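PDB 1VDW: fructose-bisphosphatase from Pyrococcus horikoshii, which probably removes the 1-phosphate of fructose 1,6-bisphosphate to give fructose 6-phosphate, a magnesium-dependent reaction of the inositol monophosphatase superfamily. Local coordinates for residues Ser56-Asp60 against Leu61-Val65; Leu179-Ala183 against Arg184-Asp188; Val190-Arg194 against Asn195-Pro199. All blocks are in the same frame, centred on the assembly; numbering follows the deposited sequence. Where two conformers were deposited one is given.

Interaction 1 (Ser56-Asp60 against Leu61-Val65); sequences SKFKD and LGVNV
Lys59 O takes the hydrogen bond from Gly62 N at 3.0 Å, and it also accepts from Gln75 NE2, so two donors hold this last-turn carbonyl. The glycine N-H comes in above the carbonyl plane, 59° out of it, as the chain curls over the end of helix 45-60. One residue earlier, Leu61 N is shared loosely between Lys57 O and Phe58 O, both weak bonds; the shorter, to Phe58 O, measures 3.1 Å. Gly62, which has no side chain, sits at positive phi (84°) and, with bonds back into the last turn, closes the helix in a Schellman motif.

Beyond the turn the chain doubles back along the apolar flank of the helix, and Phe58 is the side chain it meets. Val63 CG2 lies 3.3 Å from Phe58 O and 4.0 Å from Phe58 CB, while Val65 CG2 reaches the same CB at 3.9 Å. With its CG anti to the carbonyl carbon (chi1 -76°), Leu61 runs beside Phe58, pointing the same way, and its CD1 sits 4.1 Å from Phe58 CD1. Leu61 CG is closer still to the backbone, 3.3 Å from Lys57 O. Trp6, Ile9 and Ile13 of helix 3-20 pack on the Phe58 side chain, and Val81 of strand 79-84 touches Phe58, Val63 and Val65.

The helix end is thus two-sided in its chemistry. Greasy methyls cover the flank that faces helix 3-20 and the sheet, while the last-turn carbonyls are met by backbone N-H groups and one glutamine amide, the two bonds from Leu61 N being weak and the one from Gly62 N sound.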
loop_
_atom_site.group_PDB
_atom_site.type_symbol
_atom_site.label_atom_id
_atom_site.label_comp_id
_atom_site.label_asym_id
_atom_site.label_seq_id
_atom_site.Cartn_x
_atom_site.Cartn_y
_atom_site.Cartn_z
ATOM N N SER A 56 -25.864 12.112 -1.656
ATOM C CA SER A 56 -26.967 12.805 -2.310
ATOM C C SER A 56 -27.522 11.937 -3.433
ATOM O O SER A 56 -28.734 11.858 -3.635
ATOM C CB SER A 56 -26.489 14.142 -2.880
ATOM O OG SER A 56 -25.500 13.949 -3.875
ATOM N N LYS A 57 -26.624 11.281 -4.157
ATOM C CA LYS A 57 -26.999 10.413 -5.266
ATOM C C LYS A 57 -28.027 9.367 -4.842
ATOM O O LYS A 57 -29.086 9.234 -5.457
ATOM C CB LYS A 57 -25.750 9.717 -5.813
ATOM C CG LYS A 57 -25.986 8.827 -7.020
ATOM C CD LYS A 57 -26.292 9.639 -8.269
ATOM C CE LYS A 57 -26.284 8.755 -9.509
ATOM N NZ LYS A 57 -26.547 9.526 -10.757
ATOM N N PHE A 58 -27.718 8.631 -3.781
ATOM C CA PHE A 58 -28.616 7.594 -3.292
ATOM C C PHE A 58 -29.826 8.144 -2.550
ATOM O O PHE A 58 -30.914 7.573 -2.624
ATOM C CB PHE A 58 -27.840 6.616 -2.408
ATOM C CG PHE A 58 -26.827 5.805 -3.165
ATOM C CD1 PHE A 58 -27.235 4.863 -4.103
ATOM C CD2 PHE A 58 -25.466 6.009 -2.971
ATOM C CE1 PHE A 58 -26.306 4.135 -4.841
ATOM C CE2 PHE A 58 -24.525 5.286 -3.704
ATOM C CZ PHE A 58 -24.947 4.347 -4.642
ATOM N N LYS A 59 -29.644 9.255 -1.844
ATOM C CA LYS A 59 -30.750 9.862 -1.114
ATOM C C LYS A 59 -31.832 10.286 -2.102
ATOM O O LYS A 59 -33.018 10.042 -1.879
ATOM C CB LYS A 59 -30.269 11.083 -0.323
ATOM C CG LYS A 59 -31.364 11.757 0.492
ATOM C CD LYS A 59 -30.836 12.964 1.252
ATOM C CE LYS A 59 -31.945 13.653 2.033
ATOM N NZ LYS A 59 -32.575 12.743 3.030
ATOM N N ASP A 60 -31.414 10.910 -3.201
ATOM C CA ASP A 60 -32.348 11.373 -4.223
ATOM C C ASP A 60 -33.066 10.230 -4.931
ATOM O O ASP A 60 -34.126 10.433 -5.523
ATOM C CB ASP A 60 -31.626 12.243 -5.258
ATOM C CG ASP A 60 -31.012 13.489 -4.647
ATOM O OD1 ASP A 60 -31.503 13.943 -3.591
ATOM O OD2 ASP A 60 -30.045 14.025 -5.230
ATOM N N LEU A 61 -32.489 9.033 -4.882
ATOM C CA LEU A 61 -33.103 7.869 -5.513
ATOM C C LEU A 61 -34.222 7.325 -4.638
ATOM O O LEU A 61 -35.005 6.478 -5.070
ATOM C CB LEU A 61 -32.066 6.772 -5.752
ATOM C CG LEU A 61 -31.103 6.995 -6.917
ATOM C CD1 LEU A 61 -30.021 5.931 -6.884
ATOM C CD2 LEU A 61 -31.866 6.949 -8.235
ATOM N N GLY A 62 -34.280 7.809 -3.402
ATOM C CA GLY A 62 -35.313 7.380 -2.477
ATOM C C GLY A 62 -35.041 6.090 -1.725
ATOM O O GLY A 62 -35.957 5.516 -1.140
ATOM N N VAL A 63 -33.795 5.630 -1.724
ATOM C CA VAL A 63 -33.458 4.396 -1.019
ATOM C C VAL A 63 -32.912 4.697 0.374
ATOM O O VAL A 63 -32.578 5.844 0.682
ATOM C CB VAL A 63 -32.405 3.568 -1.801
ATOM C CG1 VAL A 63 -32.920 3.266 -3.200
ATOM C CG2 VAL A 63 -31.079 4.324 -1.871
ATOM N N ASN A 64 -32.840 3.672 1.220
ATOM C CA ASN A 64 -32.304 3.849 2.565
ATOM C C ASN A 64 -30.791 3.923 2.411
ATOM O O ASN A 64 -30.222 3.267 1.540
ATOM C CB ASN A 64 -32.672 2.668 3.467
ATOM C CG ASN A 64 -34.164 2.403 3.508
ATOM O OD1 ASN A 64 -34.970 3.330 3.612
ATOM N ND2 ASN A 64 -34.540 1.132 3.435
ATOM N N VAL A 65 -30.141 4.722 3.247
ATOM C CA VAL A 65 -28.697 4.871 3.159
ATOM C C VAL A 65 -28.011 4.724 4.503
ATOM O O VAL A 65 -28.465 5.265 5.513
ATOM C CB VAL A 65 -28.315 6.248 2.578
ATOM C CG1 VAL A 65 -26.811 6.321 2.359
ATOM C CG2 VAL A 65 -29.056 6.485 1.276
#

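Interaction 2 (Leu179-Ala183 against Arg184-Asp188); sequences LAYLA and RGALD
Tyr181 has its CG anti to the carbonyl carbon (chi1 -72°), whereas the CG of Arg184 stands between its own N and carbonyl carbon (chi1 67°); from these starts the two side chains run side by side in the same direction. Arg184 is extended from CG to NE, which carries NH2 to 3.6 Å from Tyr181 CD1. The guanidinium is steeply inclined to the ring, the planes 65° apart, so this is no flat stack. Its polar end is held elsewhere: NE by Tyr125 OH, and NH1 by the backbone O of Asn94 of the second subunit. Tyr181 OH bonds to Glu118.

Tyr181 O accepts from two backbone N-H groups. Ala186 N gives it a bond of 2.8 Å, close to straight, and Arg184 N adds a weak one while also bonding to Ala180 O. Gly185 N bonds to Leu182 O at 3.2 Å from above the carbonyl plane. The bonds from Ala186 N and Gly185 N, with Gly185 at positive phi, form a Schellman motif closing helix 175-184. A water donates both to Leu182 O and to Leu187 O, 2.8 Å from each, and so ties the helix end to the departing chain. Leu187 N, by contrast, is buried without a partner.

The apolar contacts are those of Tyr181 CB with Ala186 CB at 3.9 Å and with Leu187 CD1 at 4.0 Å; Leu182 CD1 instead rests against a backbone oxygen, 3.4 Å from Asp188 O. Asp188, salt-bridged to Arg143, leads into strand 189-193. Around the turn, strand 123-128 packs on Tyr181, Ile140 of strand 138-140 on Ala183 and Arg184, and strand 234-239 on Leu182, while Tyr90 of the second subunit bonds to Ala186 O at the dimer interface.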
loop_
_atom_site.group_PDB
_atom_site.type_symbol
_atom_site.label_atom_id
_atom_site.label_comp_id
_atom_site.label_asym_id
_atom_site.label_seq_id
_atom_site.Cartn_x
_atom_site.Cartn_y
_atom_site.Cartn_z
ATOM N N LEU A 179 -9.825 -6.260 0.628
ATOM C CA LEU A 179 -10.803 -7.308 0.375
ATOM C C LEU A 179 -10.941 -7.543 -1.137
ATOM O O LEU A 179 -11.099 -8.682 -1.578
ATOM C CB LEU A 179 -12.150 -6.930 0.993
ATOM C CG LEU A 179 -12.174 -7.068 2.520
ATOM C CD1 LEU A 179 -13.402 -6.374 3.083
ATOM C CD2 LEU A 179 -12.165 -8.548 2.904
ATOM N N ALA A 180 -10.879 -6.475 -1.930
ATOM C CA ALA A 180 -10.960 -6.604 -3.382
ATOM C C ALA A 180 -9.736 -7.375 -3.888
ATOM O O ALA A 180 -9.835 -8.173 -4.823
ATOM C CB ALA A 180 -11.020 -5.223 -4.034
ATOM N N TYR A 181 -8.582 -7.122 -3.278
ATOM C CA TYR A 181 -7.357 -7.810 -3.672
ATOM C C TYR A 181 -7.493 -9.295 -3.368
ATOM O O TYR A 181 -7.050 -10.137 -4.150
ATOM C CB TYR A 181 -6.145 -7.231 -2.941
ATOM C CG TYR A 181 -5.723 -5.845 -3.394
ATOM C CD1 TYR A 181 -6.341 -5.201 -4.471
ATOM C CD2 TYR A 181 -4.702 -5.172 -2.728
ATOM C CE1 TYR A 181 -5.949 -3.914 -4.865
ATOM C CE2 TYR A 181 -4.307 -3.896 -3.111
ATOM C CZ TYR A 181 -4.933 -3.276 -4.177
ATOM O OH TYR A 181 -4.533 -2.006 -4.523
ATOM N N LEU A 182 -8.091 -9.617 -2.225
ATOM C CA LEU A 182 -8.324 -11.011 -1.870
ATOM C C LEU A 182 -9.239 -11.634 -2.931
ATOM O O LEU A 182 -8.998 -12.748 -3.406
ATOM C CB LEU A 182 -9.002 -11.092 -0.502
ATOM C CG LEU A 182 -9.582 -12.446 -0.087
ATOM C CD1 LEU A 182 -8.471 -13.473 0.064
ATOM C CD2 LEU A 182 -10.348 -12.276 1.215
ATOM N N ALA A 183 -10.269 -10.888 -3.318
ATOM C CA ALA A 183 -11.240 -11.358 -4.293
ATOM C C ALA A 183 -10.652 -11.711 -5.652
ATOM O O ALA A 183 -11.151 -12.613 -6.326
ATOM C CB ALA A 183 -12.344 -10.324 -4.461
ATOM N N ARG A 184 -9.603 -11.010 -6.072
ATOM C CA ARG A 184 -9.028 -11.309 -7.380
ATOM C C ARG A 184 -7.741 -12.121 -7.327
ATOM O O ARG A 184 -7.110 -12.359 -8.355
ATOM C CB ARG A 184 -8.815 -10.025 -8.192
ATOM C CG ARG A 184 -7.769 -9.074 -7.650
ATOM C CD ARG A 184 -7.564 -7.901 -8.608
ATOM N NE ARG A 184 -6.625 -6.919 -8.072
ATOM C CZ ARG A 184 -5.306 -7.076 -8.047
ATOM N NH1 ARG A 184 -4.752 -8.172 -8.541
ATOM N NH2 ARG A 184 -4.542 -6.151 -7.487
ATOM N N GLY A 185 -7.343 -12.533 -6.130
ATOM C CA GLY A 185 -6.155 -13.361 -5.996
ATOM C C GLY A 185 -4.807 -12.702 -5.773
ATOM O O GLY A 185 -3.774 -13.301 -6.082
ATOM N N ALA A 186 -4.800 -11.487 -5.232
ATOM C CA ALA A 186 -3.556 -10.770 -4.964
ATOM C C ALA A 186 -3.099 -10.977 -3.519
ATOM O O ALA A 186 -1.976 -10.620 -3.161
ATOM C CB ALA A 186 -3.743 -9.288 -5.255
ATOM N N LEU A 187 -3.984 -11.546 -2.702
ATOM C CA LEU A 187 -3.720 -11.852 -1.295
ATOM C C LEU A 187 -4.453 -13.147 -0.967
ATOM O O LEU A 187 -5.417 -13.509 -1.648
ATOM C CB LEU A 187 -4.250 -10.747 -0.372
ATOM C CG LEU A 187 -3.558 -9.385 -0.407
ATOM C CD1 LEU A 187 -4.354 -8.401 0.451
ATOM C CD2 LEU A 187 -2.125 -9.511 0.085
ATOM N N ASP A 188 -4.002 -13.838 0.077
ATOM C CA ASP A 188 -4.634 -15.087 0.501
ATOM C C ASP A 188 -5.612 -14.857 1.648
ATOM O O ASP A 188 -6.527 -15.651 1.856
ATOM C CB ASP A 188 -3.574 -16.094 0.933
ATOM C CG ASP A 188 -2.612 -16.429 -0.183
ATOM O OD1 ASP A 188 -3.020 -17.124 -1.139
ATOM O OD2 ASP A 188 -1.451 -15.983 -0.104
HETATM O O HOH W 1 -7.241 -14.930 -3.140
#

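Interaction 3 (Val190-Arg194 against Asn195-Pro199); sequences VVDIR and NYLRP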
loop_
_atom_site.group_PDB
_atom_site.type_symbol
_atom_site.label_atom_id
_atom_site.label_comp_id
_atom_site.label_asym_id
_atom_site.label_seq_id
_atom_site.Cartn_x
_atom_site.Cartn_y
_atom_site.Cartn_z
ATOM N N VAL A 190 -7.278 -11.551 4.597
ATOM C CA VAL A 190 -7.395 -10.193 5.115
ATOM C C VAL A 190 -7.840 -10.391 6.556
ATOM O O VAL A 190 -8.893 -10.978 6.823
ATOM C CB VAL A 190 -8.450 -9.365 4.359
ATOM C CG1 VAL A 190 -8.608 -7.999 5.016
ATOM C CG2 VAL A 190 -8.027 -9.198 2.908
ATOM N N VAL A 191 -7.027 -9.898 7.478
ATOM C CA VAL A 191 -7.284 -10.060 8.899
ATOM C C VAL A 191 -7.280 -8.717 9.603
ATOM O O VAL A 191 -6.271 -8.014 9.598
ATOM C CB VAL A 191 -6.193 -10.950 9.532
ATOM C CG1 VAL A 191 -6.471 -11.158 11.017
ATOM C CG2 VAL A 191 -6.120 -12.275 8.801
ATOM N N ASP A 192 -8.412 -8.344 10.190
ATOM C CA ASP A 192 -8.497 -7.089 10.926
ATOM C C ASP A 192 -9.203 -7.391 12.233
ATOM O O ASP A 192 -10.415 -7.639 12.259
ATOM C CB ASP A 192 -9.284 -6.036 10.144
ATOM C CG ASP A 192 -9.179 -4.647 10.764
ATOM O OD1 ASP A 192 -9.147 -4.543 12.012
ATOM O OD2 ASP A 192 -9.139 -3.662 9.999
ATOM N N ILE A 193 -8.436 -7.373 13.317
ATOM C CA ILE A 193 -8.976 -7.682 14.633
ATOM C C ILE A 193 -8.821 -6.521 15.608
ATOM O O ILE A 193 -8.663 -6.719 16.815
ATOM C CB ILE A 193 -8.301 -8.957 15.200
ATOM C CG1 ILE A 193 -6.780 -8.779 15.253
ATOM C CG2 ILE A 193 -8.642 -10.150 14.318
ATOM C CD1 ILE A 193 -6.033 -9.989 15.807
ATOM N N ARG A 194 -8.892 -5.306 15.077
ATOM C CA ARG A 194 -8.757 -4.088 15.873
ATOM C C ARG A 194 -10.035 -3.652 16.588
ATOM O O ARG A 194 -9.988 -2.741 17.416
ATOM C CB ARG A 194 -8.322 -2.921 14.984
ATOM C CG ARG A 194 -6.976 -3.061 14.305
ATOM C CD ARG A 194 -6.748 -1.870 13.385
ATOM N NE ARG A 194 -7.659 -1.875 12.243
ATOM C CZ ARG A 194 -7.788 -0.867 11.384
ATOM N NH1 ARG A 194 -7.070 0.237 11.538
ATOM N NH2 ARG A 194 -8.618 -0.970 10.355
ATOM N N ASN A 195 -11.163 -4.279 16.263
ATOM C CA ASN A 195 -12.450 -3.887 16.842
ATOM C C ASN A 195 -12.635 -2.416 16.457
ATOM O O ASN A 195 -13.148 -1.608 17.232
ATOM C CB ASN A 195 -12.427 -4.037 18.368
ATOM C CG ASN A 195 -13.815 -4.032 18.971
ATOM O OD1 ASN A 195 -14.659 -4.856 18.617
ATOM N ND2 ASN A 195 -14.060 -3.104 19.888
ATOM N N TYR A 196 -12.221 -2.096 15.231
ATOM C CA TYR A 196 -12.247 -0.740 14.689
ATOM C C TYR A 196 -13.157 -0.541 13.474
ATOM O O TYR A 196 -13.773 0.512 13.318
ATOM C CB TYR A 196 -10.812 -0.357 14.314
ATOM C CG TYR A 196 -10.642 0.968 13.608
ATOM C CD1 TYR A 196 -10.605 2.164 14.323
ATOM C CD2 TYR A 196 -10.476 1.021 12.223
ATOM C CE1 TYR A 196 -10.403 3.384 13.676
ATOM C CE2 TYR A 196 -10.274 2.230 11.569
ATOM C CZ TYR A 196 -10.234 3.407 12.300
ATOM O OH TYR A 196 -10.012 4.602 11.654
ATOM N N LEU A 197 -13.224 -1.542 12.604
ATOM C CA LEU A 197 -14.037 -1.452 11.394
ATOM C C LEU A 197 -15.529 -1.347 11.657
ATOM O O LEU A 197 -16.024 -1.799 12.685
ATOM C CB LEU A 197 -13.783 -2.670 10.505
ATOM C CG LEU A 197 -12.368 -2.860 9.956
ATOM C CD1 LEU A 197 -12.279 -4.206 9.256
ATOM C CD2 LEU A 197 -12.026 -1.731 9.000
ATOM N N ARG A 198 -16.237 -0.742 10.708
ATOM C CA ARG A 198 -17.686 -0.595 10.783
ATOM C C ARG A 198 -18.262 -1.359 9.594
ATOM O O ARG A 198 -17.550 -1.634 8.627
ATOM C CB ARG A 198 -18.081 0.879 10.687
ATOM C CG ARG A 198 -17.409 1.766 11.723
ATOM C CD ARG A 198 -17.843 1.404 13.132
ATOM N NE ARG A 198 -18.709 2.425 13.713
ATOM C CZ ARG A 198 -18.316 3.662 14.005
ATOM N NH1 ARG A 198 -17.064 4.036 13.772
ATOM N NH2 ARG A 198 -19.173 4.527 14.530
ATOM N N PRO A 199 -19.554 -1.719 9.646
ATOM C CA PRO A 199 -20.154 -2.452 8.526
ATOM C C PRO A 199 -20.006 -1.694 7.204
ATOM O O PRO A 199 -19.858 -2.299 6.142
ATOM C CB PRO A 199 -21.612 -2.594 8.955
ATOM C CG PRO A 199 -21.507 -2.682 10.447
ATOM C CD PRO A 199 -20.510 -1.592 10.762
HETATM O O HOH W 2 -11.565 -3.936 13.182
#
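After strand 189-193 the chain turns a corner at Arg194 and Asn195, the latter at positive phi (59°), and heads off through Tyr196 and Leu197 toward helix 199-211. Asp192 OD1 accepts from Arg194 N at 3.2 Å, nearly along the C-O axis, which makes an Asx turn. OD1 also accepts from Arg194 NE, the oxygen lying in the guanidinium plane, and OD2 receives NH2 through its syn lone pair at 2.8 Å. The guanidinium therefore grips the carboxylate side-on, one nitrogen to each oxygen, in a salt bridge. A bend at chi3 (-68°) folds the arginine chain back far enough to do this.

Tyr196 runs beside Arg194 in the same direction and brings CD2 over one face of the guanidinium, 3.2 Å above its plane and offset toward the rim; CD2 is 3.4 Å from Arg194 CZ. The two planes are inclined by 46°, so this is not a flat stack. From the opposite direction to Asp192 comes Leu197, whose CD1 is 3.3 Å from Asp192 OD2, with CD2 3.7 Å from Arg194 NH2. A water completes the corner, donating to Asp192 OD1 and accepting from Tyr196 N, 2.8 Å from each.

OD1 thus collects a backbone N-H, a guanidinium N-H and a water, a set of donors that would be expected to favour the charged carboxylate. Paired with it, Arg194 is fixed in rotation and offers a flat surface to Tyr196 CD2. No direct hydrogen bond joins 190-194 to 195-199; the water links them, and the Asx turn and the salt bridge lie within 190-194.

Interactions 2 and 3 are neighbours in sequence and in space: helix 175-184 leads through its capping turn into strand 189-193, and Val190 packs back on that helix, its CG2 4.0 Å from Leu182 CB. Interaction 1 lies apart, its centre about 30 Å from that of interaction 2, on the opposite side of the chain's centre. Interactions 1 and 2 use the same device, a Schellman glycine after a helix. Interaction 3 lies closest to the predicted magnesium site: the side chain of Leu197 is about 4 Å from that of Asp201, and Arg198 pairs with Glu68. The side chains of Ala180 and Asp87 are about 9 Å apart, those of Phe58 and Asp84 about 10 Å.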